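Local coordinates for dihydrodipicolinate reductase N-terminus domain-containing protein (Mycobacterium smegmatis, PDB 6IAQ), which binds NADP and acts as a native amine dehydrogenase, one of a family that carries out asymmetric reductive amination of ketones, at residues Thr161-Ala166 with Thr286-Pro291; Arg227-Ser232 with Glu269-Val274; Asp281-Thr286 with Leu295-Val300. All coordinates share one frame; numbering follows the deposited sequence.

How the contacts relate
All three contacts belong to one mixed beta-sheet of the C-terminal domain. Contacts 1 and 3 share strand 282-288 and Thr286: contact 1 pairs it with strand 158-169, contact 3 with strand 293-296, the last of the sheet within the chain. Contact 2 joins strands 219-230 and 265-273, which are separated by strand 249-260, so side chains do the joining. Contacts 1 and 2 meet where Gly164 O and Ala166 N probably hydrogen-bond Glu269. Each contact mixes buried and exposed residues. Contact 1 has a surface salt bridge over a buried apolar face, contact 2 a buried carboxylate-hydroxyl bond, and contact 3 waters and a buried asparagine-tryptophan link.

Contact 1. Residues Thr161-Ala166 with Thr286-Pro291; sequences TVRGKA and TIEGEP
Backbone bonds pair Thr161 with Glu288 and Arg163 with Thr286, and between these two antiparallel hydrogen-bonded pairs sits the non-hydrogen-bonded pair Val162-Ile287. Arg163 N gives to Thr286 O at 2.8 Å, with a matching return bond from Thr286 N to Arg163 O; at the other pair, Glu288 N reaches Thr161 O at 2.8 Å. A weaker CA-H...O contact joins Ile287 CA to Thr161 O (3.3 Å). The charged interaction lies on the face carrying Thr161, Arg163, Thr286 and Glu288. Arg163 bends at chi2 and chi3, which brings NH1 to 2.6 Å from Glu288 OE1 in a short salt bridge. The guanidinium and carboxylate planes stand 76° apart, and OE2 lies over a guanidinium face. Glu288 stretches out beyond CG alongside Thr161, whose CB is 3.5 Å from OE2. Apolar packing occupies the other face: Val162 CG2 meets Ile287 CG1 at 4.3 Å, and both residues are buried against helix 141-153, on Ile149 and Leu152 respectively. This is the antiparallel pairing of neighbouring strands in the mixed sheet of the C-terminal domain, with one face packed on a helix and the other bearing charged side chains.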
ATOM      1  N   THR A 161     -11.533  -7.535 -12.829  1.00 37.46           N
ATOM      2  CA  THR A 161     -11.646  -6.077 -13.041  1.00 39.81           C
ATOM      3  C   THR A 161     -11.050  -5.321 -11.854  1.00 39.51           C
ATOM      4  O   THR A 161     -11.409  -5.629 -10.696  1.00 38.58           O
ATOM      5  CB  THR A 161     -13.101  -5.659 -13.234  1.00 42.18           C
ATOM      6  OG1 THR A 161     -13.655  -6.559 -14.186  1.00 45.98           O
ATOM      7  CG2 THR A 161     -13.235  -4.253 -13.772  1.00 48.35           C
ATOM      8  N   VAL A 162     -10.237  -4.312 -12.153  1.00 38.90           N
ATOM      9  CA  VAL A 162      -9.812  -3.262 -11.187  1.00 34.64           C
ATOM     10  C   VAL A 162     -10.528  -1.970 -11.583  1.00 40.32           C
ATOM     11  O   VAL A 162     -10.334  -1.508 -12.737  1.00 36.03           O
ATOM     12  CB  VAL A 162      -8.286  -3.085 -11.172  1.00 40.45           C
ATOM     13  CG1 VAL A 162      -7.871  -2.036 -10.144  1.00 34.90           C
ATOM     14  CG2 VAL A 162      -7.573  -4.404 -10.921  1.00 35.05           C
ATOM     15  N   ARG A 163     -11.336  -1.415 -10.666  1.00 34.51           N
ATOM     16  CA  ARG A 163     -12.162  -0.222 -10.925  1.00 38.18           C
ATOM     17  C   ARG A 163     -11.837   0.847  -9.878  1.00 35.07           C
ATOM     18  O   ARG A 163     -11.917   0.553  -8.671  1.00 33.43           O
ATOM     19  CB  ARG A 163     -13.658  -0.570 -10.903  1.00 41.68           C
ATOM     20  CG  ARG A 163     -14.110  -1.480 -12.029  1.00 49.22           C
ATOM     21  CD  ARG A 163     -15.471  -1.069 -12.559  1.00 59.60           C
ATOM     22  NE  ARG A 163     -16.517  -1.680 -11.771  1.00 64.38           N
ATOM     23  CZ  ARG A 163     -17.249  -2.728 -12.158  1.00 75.40           C
ATOM     24  NH1 ARG A 163     -18.180  -3.204 -11.348  1.00 82.66           N
ATOM     25  NH2 ARG A 163     -17.061  -3.292 -13.343  1.00 71.04           N
ATOM     26  N   GLY A 164     -11.513   2.050 -10.345  1.00 30.60           N
ATOM     27  CA  GLY A 164     -11.261   3.211  -9.485  1.00 29.68           C
ATOM     28  C   GLY A 164     -12.228   4.331  -9.776  1.00 32.02           C
ATOM     29  O   GLY A 164     -12.633   4.520 -10.950  1.00 31.18           O
ATOM     30  N   LYS A 165     -12.565   5.070  -8.730  1.00 29.99           N
ATOM     31  CA  LYS A 165     -13.439   6.249  -8.789  1.00 33.63           C
ATOM     32  C   LYS A 165     -12.795   7.308  -7.908  1.00 28.73           C
ATOM     33  O   LYS A 165     -12.491   6.999  -6.739  1.00 25.75           O
ATOM     34  CB  LYS A 165     -14.871   5.923  -8.344  1.00 41.55           C
ATOM     35  CG  LYS A 165     -15.861   7.037  -8.630  1.00 49.59           C
ATOM     36  CD  LYS A 165     -17.326   6.714  -8.368  1.00 57.34           C
ATOM     37  CE  LYS A 165     -17.638   6.530  -6.899  1.00 62.96           C
ATOM     38  NZ  LYS A 165     -18.998   7.015  -6.545  1.00 70.03           N
ATOM     39  N   ALA A 166     -12.558   8.497  -8.472  1.00 29.43           N
ATOM     40  CA  ALA A 166     -11.846   9.587  -7.786  1.00 25.83           C
ATOM     41  C   ALA A 166     -12.523  10.914  -8.087  1.00 26.54           C
ATOM     42  O   ALA A 166     -13.035  11.132  -9.216  1.00 23.06           O
ATOM     43  CB  ALA A 166     -10.388   9.571  -8.187  1.00 28.66           C
ATOM     44  N   THR A 286     -12.425  -0.907  -6.328  1.00 33.96           N
ATOM     45  CA  THR A 286     -12.993  -2.273  -6.240  1.00 35.68           C
ATOM     46  C   THR A 286     -12.144  -3.173  -7.122  1.00 37.28           C
ATOM     47  O   THR A 286     -11.802  -2.766  -8.235  1.00 32.63           O
ATOM     48  CB  THR A 286     -14.451  -2.280  -6.689  1.00 37.15           C
ATOM     49  OG1 THR A 286     -15.173  -1.388  -5.841  1.00 38.97           O
ATOM     50  CG2 THR A 286     -15.050  -3.667  -6.677  1.00 39.58           C
ATOM     51  N   ILE A 287     -11.823  -4.352  -6.608  1.00 33.63           N
ATOM     52  CA  ILE A 287     -11.304  -5.477  -7.436  1.00 34.10           C
ATOM     53  C   ILE A 287     -12.374  -6.564  -7.471  1.00 36.32           C
ATOM     54  O   ILE A 287     -12.775  -7.035  -6.396  1.00 35.03           O
ATOM     55  CB  ILE A 287      -9.968  -5.974  -6.895  1.00 36.00           C
ATOM     56  CG1 ILE A 287      -8.949  -4.832  -6.861  1.00 37.44           C
ATOM     57  CG2 ILE A 287      -9.465  -7.148  -7.715  1.00 39.50           C
ATOM     58  CD1 ILE A 287      -7.618  -5.230  -6.258  1.00 36.50           C
ATOM     59  N   GLU A 288     -12.870  -6.875  -8.664  1.00 36.41           N
ATOM     60  CA  GLU A 288     -13.773  -8.031  -8.907  1.00 39.57           C
ATOM     61  C   GLU A 288     -12.902  -9.212  -9.316  1.00 34.69           C
ATOM     62  O   GLU A 288     -12.087  -9.078 -10.252  1.00 36.24           O
ATOM     63  CB  GLU A 288     -14.828  -7.696  -9.961  1.00 45.03           C
ATOM     64  CG  GLU A 288     -15.755  -6.580  -9.506  1.00 49.96           C
ATOM     65  CD  GLU A 288     -16.652  -6.027 -10.600  1.00 57.34           C
ATOM     66  OE1 GLU A 288     -17.750  -5.568 -10.278  1.00 70.49           O
ATOM     67  OE2 GLU A 288     -16.242  -6.037 -11.765  1.00 59.08           O
ATOM     68  N   GLY A 289     -13.031 -10.311  -8.586  1.00 33.31           N
ATOM     69  CA  GLY A 289     -12.281 -11.541  -8.882  1.00 34.93           C
ATOM     70  C   GLY A 289     -12.409 -12.493  -7.726  1.00 33.30           C
ATOM     71  O   GLY A 289     -13.466 -12.492  -7.091  1.00 32.98           O
ATOM     72  N   GLU A 290     -11.347 -13.224  -7.441  1.00 34.23           N
ATOM     73  CA  GLU A 290     -11.241 -14.102  -6.261  1.00 35.61           C
ATOM     74  C   GLU A 290     -10.139 -13.527  -5.382  1.00 32.03           C
ATOM     75  O   GLU A 290      -8.967 -13.581  -5.746  1.00 30.14           O
ATOM     76  CB  GLU A 290     -10.952 -15.536  -6.724  1.00 38.03           C
ATOM     77  CG  GLU A 290     -10.878 -16.544  -5.582  1.00 47.82           C
ATOM     78  CD  GLU A 290     -10.500 -17.973  -5.953  1.00 57.49           C
ATOM     79  OE1 GLU A 290     -10.625 -18.343  -7.157  1.00 52.63           O
ATOM     80  OE2 GLU A 290     -10.054 -18.715  -5.033  1.00 64.84           O
ATOM     81  N   PRO A 291     -10.459 -12.884  -4.235  1.00 31.37           N
ATOM     82  CA  PRO A 291     -11.825 -12.564  -3.841  1.00 29.78           C
ATOM     83  C   PRO A 291     -12.207 -11.190  -4.400  1.00 29.58           C
ATOM     84  O   PRO A 291     -11.380 -10.581  -5.052  1.00 27.00           O
ATOM     85  CB  PRO A 291     -11.688 -12.479  -2.315  1.00 32.88           C
ATOM     86  CG  PRO A 291     -10.352 -11.828  -2.129  1.00 32.17           C
ATOM     87  CD  PRO A 291      -9.481 -12.383  -3.250  1.00 35.71           C
TER

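Contact 2. Residues Arg227-Ser232 with Glu269-Val274; sequences RPDIAS and EMSGRV
Asp229 extends its carboxylate toward Ser271, whose OG donates a 2.8 Å hydrogen bond to Asp229 OD2. The hydroxyl meets OD2 from above the carboxylate plane, 37° out of it. Ser271 holds OG opposite its backbone N (chi1 172°), a setting that also lets OG accept from Arg273 NH1 at 2.9 Å. That second bond lies in the guanidinium plane; by donating to one and accepting from the other, OG links acid and arginine, which do not touch by their charged atoms. Arg273 starts with CG wedged between backbone N and carbonyl carbon (chi1 68°), then runs extended to NE. Its aliphatic part crosses Asp229 at about a right angle, with CB and CD each 3.5 Å from Asp229 OD2. Outside the segments, Asp229 OD1 is bonded to Thr253 OG1, while Arg273 NH2 forms a salt bridge with Glu279 and NH1 a bond to Ser167. Farther along, the extended side chains of Arg227 and Glu269 bring NH1 within 4.1 Å of OE2, beyond salt-bridge range. Such side-chain bridging spans two strands of the mixed sheet of the C-terminal domain, across the intervening strand 249-260.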
ATOM      1  N   ARG A 227     -16.808  13.887 -20.212  1.00 30.37           N
ATOM      2  CA  ARG A 227     -17.996  14.760 -20.233  1.00 31.41           C
ATOM      3  C   ARG A 227     -17.717  15.946 -19.320  1.00 33.58           C
ATOM      4  O   ARG A 227     -16.973  15.843 -18.336  1.00 34.10           O
ATOM      5  CB  ARG A 227     -19.232  13.961 -19.808  1.00 35.77           C
ATOM      6  CG  ARG A 227     -19.190  13.454 -18.379  1.00 40.83           C
ATOM      7  CD  ARG A 227     -20.586  13.294 -17.810  1.00 46.60           C
ATOM      8  NE  ARG A 227     -20.619  13.129 -16.364  1.00 47.28           N
ATOM      9  CZ  ARG A 227     -20.383  11.987 -15.717  1.00 52.01           C
ATOM     10  NH1 ARG A 227     -20.020  10.887 -16.365  1.00 50.17           N
ATOM     11  NH2 ARG A 227     -20.491  11.952 -14.398  1.00 53.32           N
ATOM     12  N   PRO A 228     -18.293  17.122 -19.627  1.00 30.25           N
ATOM     13  CA  PRO A 228     -18.108  18.288 -18.783  1.00 31.15           C
ATOM     14  C   PRO A 228     -18.901  18.103 -17.484  1.00 35.02           C
ATOM     15  O   PRO A 228     -19.909  17.399 -17.491  1.00 36.73           O
ATOM     16  CB  PRO A 228     -18.685  19.423 -19.626  1.00 35.12           C
ATOM     17  CG  PRO A 228     -19.766  18.722 -20.461  1.00 33.02           C
ATOM     18  CD  PRO A 228     -19.148  17.392 -20.803  1.00 32.12           C
ATOM     19  N   ASP A 229     -18.392  18.705 -16.410  1.00 30.55           N
ATOM     20  CA  ASP A 229     -19.143  18.878 -15.151  1.00 32.87           C
ATOM     21  C   ASP A 229     -19.765  20.267 -15.226  1.00 34.79           C
ATOM     22  O   ASP A 229     -19.050  21.228 -15.602  1.00 30.23           O
ATOM     23  CB  ASP A 229     -18.249  18.656 -13.925  1.00 36.05           C
ATOM     24  CG  ASP A 229     -17.611  17.274 -13.872  1.00 35.46           C
ATOM     25  OD1 ASP A 229     -18.209  16.330 -14.360  1.00 37.93           O
ATOM     26  OD2 ASP A 229     -16.498  17.169 -13.335  1.00 34.55           O
ATOM     27  N   ILE A 230     -21.052  20.365 -14.895  1.00 29.60           N
ATOM     28  CA  ILE A 230     -21.876  21.585 -15.123  1.00 28.77           C
ATOM     29  C   ILE A 230     -22.291  22.144 -13.767  1.00 28.52           C
ATOM     30  O   ILE A 230     -22.722  21.356 -12.919  1.00 29.92           O
ATOM     31  CB  ILE A 230     -23.105  21.192 -15.967  1.00 32.83           C
ATOM     32  CG1 ILE A 230     -22.699  20.463 -17.251  1.00 35.01           C
ATOM     33  CG2 ILE A 230     -23.960  22.406 -16.253  1.00 31.56           C
ATOM     34  CD1 ILE A 230     -21.759  21.267 -18.135  1.00 35.98           C
ATOM     35  N   ALA A 231     -22.219  23.457 -13.586  1.00 27.10           N
ATOM     36  CA  ALA A 231     -22.802  24.164 -12.430  1.00 29.86           C
ATOM     37  C   ALA A 231     -24.335  23.988 -12.432  1.00 34.76           C
ATOM     38  O   ALA A 231     -24.985  24.385 -13.414  1.00 31.86           O
ATOM     39  CB  ALA A 231     -22.423  25.620 -12.477  1.00 28.21           C
ATOM     40  N   SER A 232     -24.890  23.433 -11.353  1.00 37.70           N
ATOM     41  CA  SER A 232     -26.347  23.216 -11.178  1.00 34.80           C
ATOM     42  C   SER A 232     -27.011  24.495 -10.644  1.00 40.46           C
ATOM     43  O   SER A 232     -28.239  24.602 -10.720  1.00 44.98           O
ATOM     44  CB  SER A 232     -26.560  22.031 -10.275  1.00 34.96           C
ATOM     45  OG  SER A 232     -26.151  22.355  -8.939  1.00 31.27           O
ATOM     46  N   GLU A 269     -12.434   6.196 -13.334  1.00 29.23           N
ATOM     47  CA  GLU A 269     -13.258   7.398 -13.550  1.00 33.90           C
ATOM     48  C   GLU A 269     -12.772   8.478 -12.583  1.00 32.51           C
ATOM     49  O   GLU A 269     -12.666   8.199 -11.352  1.00 30.48           O
ATOM     50  CB  GLU A 269     -14.727   7.056 -13.330  1.00 34.91           C
ATOM     51  CG  GLU A 269     -15.638   8.255 -13.357  1.00 34.22           C
ATOM     52  CD  GLU A 269     -17.096   7.901 -13.125  1.00 39.09           C
ATOM     53  OE1 GLU A 269     -17.379   7.219 -12.157  1.00 47.47           O
ATOM     54  OE2 GLU A 269     -17.931   8.278 -13.944  1.00 51.38           O
ATOM     55  N   MET A 270     -12.470   9.661 -13.130  1.00 29.46           N
ATOM     56  CA  MET A 270     -11.885  10.776 -12.363  1.00 27.51           C
ATOM     57  C   MET A 270     -12.616  12.062 -12.708  1.00 27.63           C
ATOM     58  O   MET A 270     -12.695  12.422 -13.889  1.00 27.90           O
ATOM     59  CB  MET A 270     -10.383  10.891 -12.664  1.00 28.38           C
ATOM     60  CG  MET A 270      -9.673  11.872 -11.774  1.00 27.92           C
ATOM     61  SD  MET A 270      -8.195  12.518 -12.615  1.00 29.65           S
ATOM     62  CE  MET A 270      -9.042  13.648 -13.717  1.00 29.50           C
ATOM     63  N   SER A 271     -13.126  12.734 -11.697  1.00 23.62           N
ATOM     64  CA  SER A 271     -13.716  14.078 -11.847  1.00 27.32           C
ATOM     65  C   SER A 271     -12.814  15.096 -11.144  1.00 27.92           C
ATOM     66  O   SER A 271     -12.463  14.901  -9.950  1.00 27.95           O
ATOM     67  CB  SER A 271     -15.111  14.127 -11.328  1.00 27.82           C
ATOM     68  OG  SER A 271     -15.582  15.466 -11.327  1.00 28.61           O
ATOM     69  N   GLY A 272     -12.489  16.149 -11.872  1.00 24.09           N
ATOM     70  CA  GLY A 272     -11.805  17.339 -11.362  1.00 25.13           C
ATOM     71  C   GLY A 272     -12.675  18.541 -11.631  1.00 27.58           C
ATOM     72  O   GLY A 272     -12.828  18.909 -12.837  1.00 25.11           O
ATOM     73  N   ARG A 273     -13.258  19.125 -10.580  1.00 24.01           N
ATOM     74  CA  ARG A 273     -14.269  20.190 -10.751  1.00 23.87           C
ATOM     75  C   ARG A 273     -14.289  21.116  -9.540  1.00 27.27           C
ATOM     76  O   ARG A 273     -13.824  20.736  -8.454  1.00 26.23           O
ATOM     77  CB  ARG A 273     -15.653  19.577 -10.999  1.00 28.46           C
ATOM     78  CG  ARG A 273     -16.245  18.845  -9.791  1.00 25.71           C
ATOM     79  CD  ARG A 273     -17.533  18.040 -10.083  1.00 27.56           C
ATOM     80  NE  ARG A 273     -18.002  17.624  -8.766  1.00 28.79           N
ATOM     81  CZ  ARG A 273     -17.521  16.575  -8.088  1.00 30.23           C
ATOM     82  NH1 ARG A 273     -16.623  15.770  -8.644  1.00 30.03           N
ATOM     83  NH2 ARG A 273     -17.932  16.359  -6.848  1.00 30.53           N
ATOM     84  N   VAL A 274     -14.880  22.295  -9.725  1.00 24.25           N
ATOM     85  CA  VAL A 274     -15.158  23.217  -8.608  1.00 27.19           C
ATOM     86  C   VAL A 274     -16.238  22.568  -7.737  1.00 29.25           C
ATOM     87  O   VAL A 274     -17.270  22.149  -8.287  1.00 31.52           O
ATOM     88  CB  VAL A 274     -15.567  24.608  -9.104  1.00 25.45           C
ATOM     89  CG1 VAL A 274     -15.849  25.534  -7.951  1.00 26.03           C
ATOM     90  CG2 VAL A 274     -14.510  25.218 -10.017  1.00 27.74           C
TER

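Contact 3. Residues Asp281-Thr286 with Leu295-Val300; sequences DINEWT and LSNGTV
Trp285 and Leu295 form an antiparallel hydrogen-bonded pair: Trp285 N gives to Leu295 O at 2.8 Å, and Leu295 N returns a bond to Trp285 O. Glu284 and Ser296 follow as a non-hydrogen-bonded pair, their side chains joined by a water between Glu284 OE2 and Ser296 OG. Beyond them the ladder loosens, and Asn297 N reaches Asn283 O at a longer 3.3 Å. Waters take over: one accepts from Asn283 N and donates to Gly298 O at 2.7 Å; another donates to Asp281 O and bonds Thr299 OG1. Among side chains, Asn283 turns CG opposite its backbone N (chi1 -168°), placing OD1 to accept a hydrogen bond from Trp285 NE1 at 2.9 Å. The amide oxygen lies in the indole plane, whereas NE1 sits 43° out of the carbonyl plane. Asn283 ND2 bonds Phe144 O of helix 141-153. Val300 CG1 packs on Asp281 CB (3.8 Å) and also reaches the backbone of Ile282, while the Asp281 carboxylate bonds Thr302 OG1. Ser296 OG accepts from Gly298 N (3.3 Å), making an ST turn. Ser296 also makes backbone bonds to the second subunit, as fits a beta hairpin at a dimer interface, with waters where the strands part.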
ATOM      1  N   ASP A 281     -13.626  15.071  -1.491  1.00 27.04           N
ATOM      2  CA  ASP A 281     -12.815  14.179  -2.356  1.00 26.31           C
ATOM      3  C   ASP A 281     -13.136  12.726  -2.034  1.00 27.94           C
ATOM      4  O   ASP A 281     -13.449  12.407  -0.834  1.00 25.38           O
ATOM      5  CB  ASP A 281     -11.312  14.427  -2.162  1.00 27.45           C
ATOM      6  CG  ASP A 281     -10.850  15.807  -2.605  1.00 28.12           C
ATOM      7  OD1 ASP A 281     -11.707  16.583  -3.136  1.00 29.15           O
ATOM      8  OD2 ASP A 281      -9.656  16.122  -2.375  1.00 27.78           O
ATOM      9  N   ILE A 282     -12.974  11.871  -3.033  1.00 25.97           N
ATOM     10  CA  ILE A 282     -13.105  10.406  -2.850  1.00 28.95           C
ATOM     11  C   ILE A 282     -11.974   9.675  -3.557  1.00 27.67           C
ATOM     12  O   ILE A 282     -11.456  10.138  -4.591  1.00 23.77           O
ATOM     13  CB  ILE A 282     -14.483   9.869  -3.259  1.00 34.17           C
ATOM     14  CG1 ILE A 282     -14.726   9.903  -4.759  1.00 32.01           C
ATOM     15  CG2 ILE A 282     -15.610  10.570  -2.482  1.00 36.28           C
ATOM     16  CD1 ILE A 282     -15.645   8.801  -5.199  1.00 36.66           C
ATOM     17  N   ASN A 283     -11.636   8.532  -2.984  1.00 24.36           N
ATOM     18  CA  ASN A 283     -10.758   7.518  -3.594  1.00 23.78           C
ATOM     19  C   ASN A 283     -11.359   6.141  -3.278  1.00 26.31           C
ATOM     20  O   ASN A 283     -11.196   5.675  -2.148  1.00 24.85           O
ATOM     21  CB  ASN A 283      -9.335   7.604  -3.057  1.00 23.21           C
ATOM     22  CG  ASN A 283      -8.386   6.774  -3.896  1.00 26.04           C
ATOM     23  OD1 ASN A 283      -8.410   6.903  -5.125  1.00 27.51           O
ATOM     24  ND2 ASN A 283      -7.544   5.986  -3.254  1.00 23.26           N
ATOM     25  N   GLU A 284     -12.065   5.546  -4.231  1.00 28.14           N
ATOM     26  CA  GLU A 284     -12.815   4.280  -4.014  1.00 29.65           C
ATOM     27  C   GLU A 284     -12.427   3.296  -5.105  1.00 29.60           C
ATOM     28  O   GLU A 284     -12.605   3.620  -6.294  1.00 28.14           O
ATOM     29  CB  GLU A 284     -14.319   4.492  -4.026  1.00 29.09           C
ATOM     30  CG  GLU A 284     -14.826   5.388  -2.931  1.00 32.92           C
ATOM     31  CD  GLU A 284     -16.325   5.671  -2.974  1.00 39.25           C
ATOM     32  OE1 GLU A 284     -17.021   5.310  -3.964  1.00 43.69           O
ATOM     33  OE2 GLU A 284     -16.791   6.328  -2.058  1.00 45.69           O
ATOM     34  N   TRP A 285     -11.841   2.177  -4.703  1.00 27.06           N
ATOM     35  CA  TRP A 285     -11.361   1.138  -5.641  1.00 29.38           C
ATOM     36  C   TRP A 285     -11.999  -0.210  -5.293  1.00 33.96           C
ATOM     37  O   TRP A 285     -12.110  -0.561  -4.107  1.00 31.91           O
ATOM     38  CB  TRP A 285      -9.845   1.035  -5.630  1.00 30.21           C
ATOM     39  CG  TRP A 285      -9.208   2.253  -6.209  1.00 30.80           C
ATOM     40  CD1 TRP A 285      -9.118   3.476  -5.620  1.00 29.94           C
ATOM     41  CD2 TRP A 285      -8.605   2.373  -7.503  1.00 30.39           C
ATOM     42  NE1 TRP A 285      -8.428   4.327  -6.444  1.00 30.11           N
ATOM     43  CE2 TRP A 285      -8.146   3.702  -7.622  1.00 30.58           C
ATOM     44  CE3 TRP A 285      -8.391   1.499  -8.570  1.00 30.67           C
ATOM     45  CZ2 TRP A 285      -7.496   4.176  -8.769  1.00 30.22           C
ATOM     46  CZ3 TRP A 285      -7.770   1.968  -9.705  1.00 29.15           C
ATOM     47  CH2 TRP A 285      -7.320   3.290  -9.797  1.00 30.22           C
ATOM     48  N   THR A 286     -12.425  -0.907  -6.328  1.00 33.96           N
ATOM     49  CA  THR A 286     -12.993  -2.273  -6.240  1.00 35.68           C
ATOM     50  C   THR A 286     -12.144  -3.173  -7.122  1.00 37.28           C
ATOM     51  O   THR A 286     -11.802  -2.766  -8.235  1.00 32.63           O
ATOM     52  CB  THR A 286     -14.451  -2.280  -6.689  1.00 37.15           C
ATOM     53  OG1 THR A 286     -15.173  -1.388  -5.841  1.00 38.97           O
ATOM     54  CG2 THR A 286     -15.050  -3.667  -6.677  1.00 39.58           C
ATOM     55  N   LEU A 295     -11.377  -0.783  -1.336  1.00 27.33           N
ATOM     56  CA  LEU A 295     -10.504   0.207  -0.653  1.00 27.47           C
ATOM     57  C   LEU A 295     -11.167   1.575  -0.784  1.00 27.45           C
ATOM     58  O   LEU A 295     -11.626   1.943  -1.879  1.00 26.48           O
ATOM     59  CB  LEU A 295      -9.105   0.204  -1.260  1.00 30.72           C
ATOM     60  CG  LEU A 295      -8.081   1.147  -0.611  1.00 32.81           C
ATOM     61  CD1 LEU A 295      -6.724   0.462  -0.486  1.00 36.92           C
ATOM     62  CD2 LEU A 295      -7.890   2.419  -1.417  1.00 38.16           C
ATOM     63  N   SER A 296     -11.233   2.287   0.331  1.00 26.20           N
ATOM     64  CA  SER A 296     -11.733   3.677   0.410  1.00 28.24           C
ATOM     65  C   SER A 296     -10.796   4.457   1.332  1.00 25.23           C
ATOM     66  O   SER A 296     -10.284   3.870   2.320  1.00 26.31           O
ATOM     67  CB  SER A 296     -13.172   3.681   0.889  1.00 27.19           C
ATOM     68  OG  SER A 296     -13.532   4.933   1.415  1.00 37.00           O
ATOM     69  N   ASN A 297     -10.638   5.747   1.073  1.00 27.86           N
ATOM     70  CA  ASN A 297      -9.785   6.623   1.913  1.00 23.50           C
ATOM     71  C   ASN A 297     -10.639   7.740   2.507  1.00 24.03           C
ATOM     72  O   ASN A 297     -10.052   8.770   2.879  1.00 23.08           O
ATOM     73  CB  ASN A 297      -8.562   7.093   1.120  1.00 24.25           C
ATOM     74  CG  ASN A 297      -7.585   5.979   0.808  1.00 25.11           C
ATOM     75  OD1 ASN A 297      -6.938   5.403   1.700  1.00 27.90           O
ATOM     76  ND2 ASN A 297      -7.487   5.657  -0.451  1.00 23.92           N
ATOM     77  N   GLY A 298     -11.957   7.545   2.610  1.00 24.79           N
ATOM     78  CA  GLY A 298     -12.850   8.566   3.179  1.00 25.80           C
ATOM     79  C   GLY A 298     -12.690   9.884   2.446  1.00 27.26           C
ATOM     80  O   GLY A 298     -12.571   9.840   1.223  1.00 26.94           O
ATOM     81  N   THR A 299     -12.723  11.019   3.142  1.00 26.54           N
ATOM     82  CA  THR A 299     -12.507  12.361   2.511  1.00 25.44           C
ATOM     83  C   THR A 299     -11.003  12.556   2.394  1.00 24.75           C
ATOM     84  O   THR A 299     -10.393  13.105   3.300  1.00 24.95           O
ATOM     85  CB  THR A 299     -13.251  13.475   3.247  1.00 29.21           C
ATOM     86  OG1 THR A 299     -14.618  13.089   3.203  1.00 28.11           O
ATOM     87  CG2 THR A 299     -13.103  14.807   2.555  1.00 30.76           C
ATOM     88  N   VAL A 300     -10.424  11.989   1.342  1.00 25.78           N
ATOM     89  CA  VAL A 300      -8.951  11.854   1.193  1.00 24.80           C
ATOM     90  C   VAL A 300      -8.342  13.239   1.010  1.00 25.15           C
ATOM     91  O   VAL A 300      -8.888  14.071   0.278  1.00 27.23           O
ATOM     92  CB  VAL A 300      -8.635  10.898   0.030  1.00 24.74           C
ATOM     93  CG1 VAL A 300      -9.151  11.405  -1.308  1.00 22.39           C
ATOM     94  CG2 VAL A 300      -7.154  10.592  -0.022  1.00 24.44           C
TER
HETATM   95  O   HOH W   1     -15.629  12.275   0.776  1.00 30.37           O
HETATM   96  O   HOH W   2     -12.829   7.767  -0.470  1.00 27.48           O
HETATM   97  O   HOH W   3     -15.174   7.149   0.050  1.00 48.48           O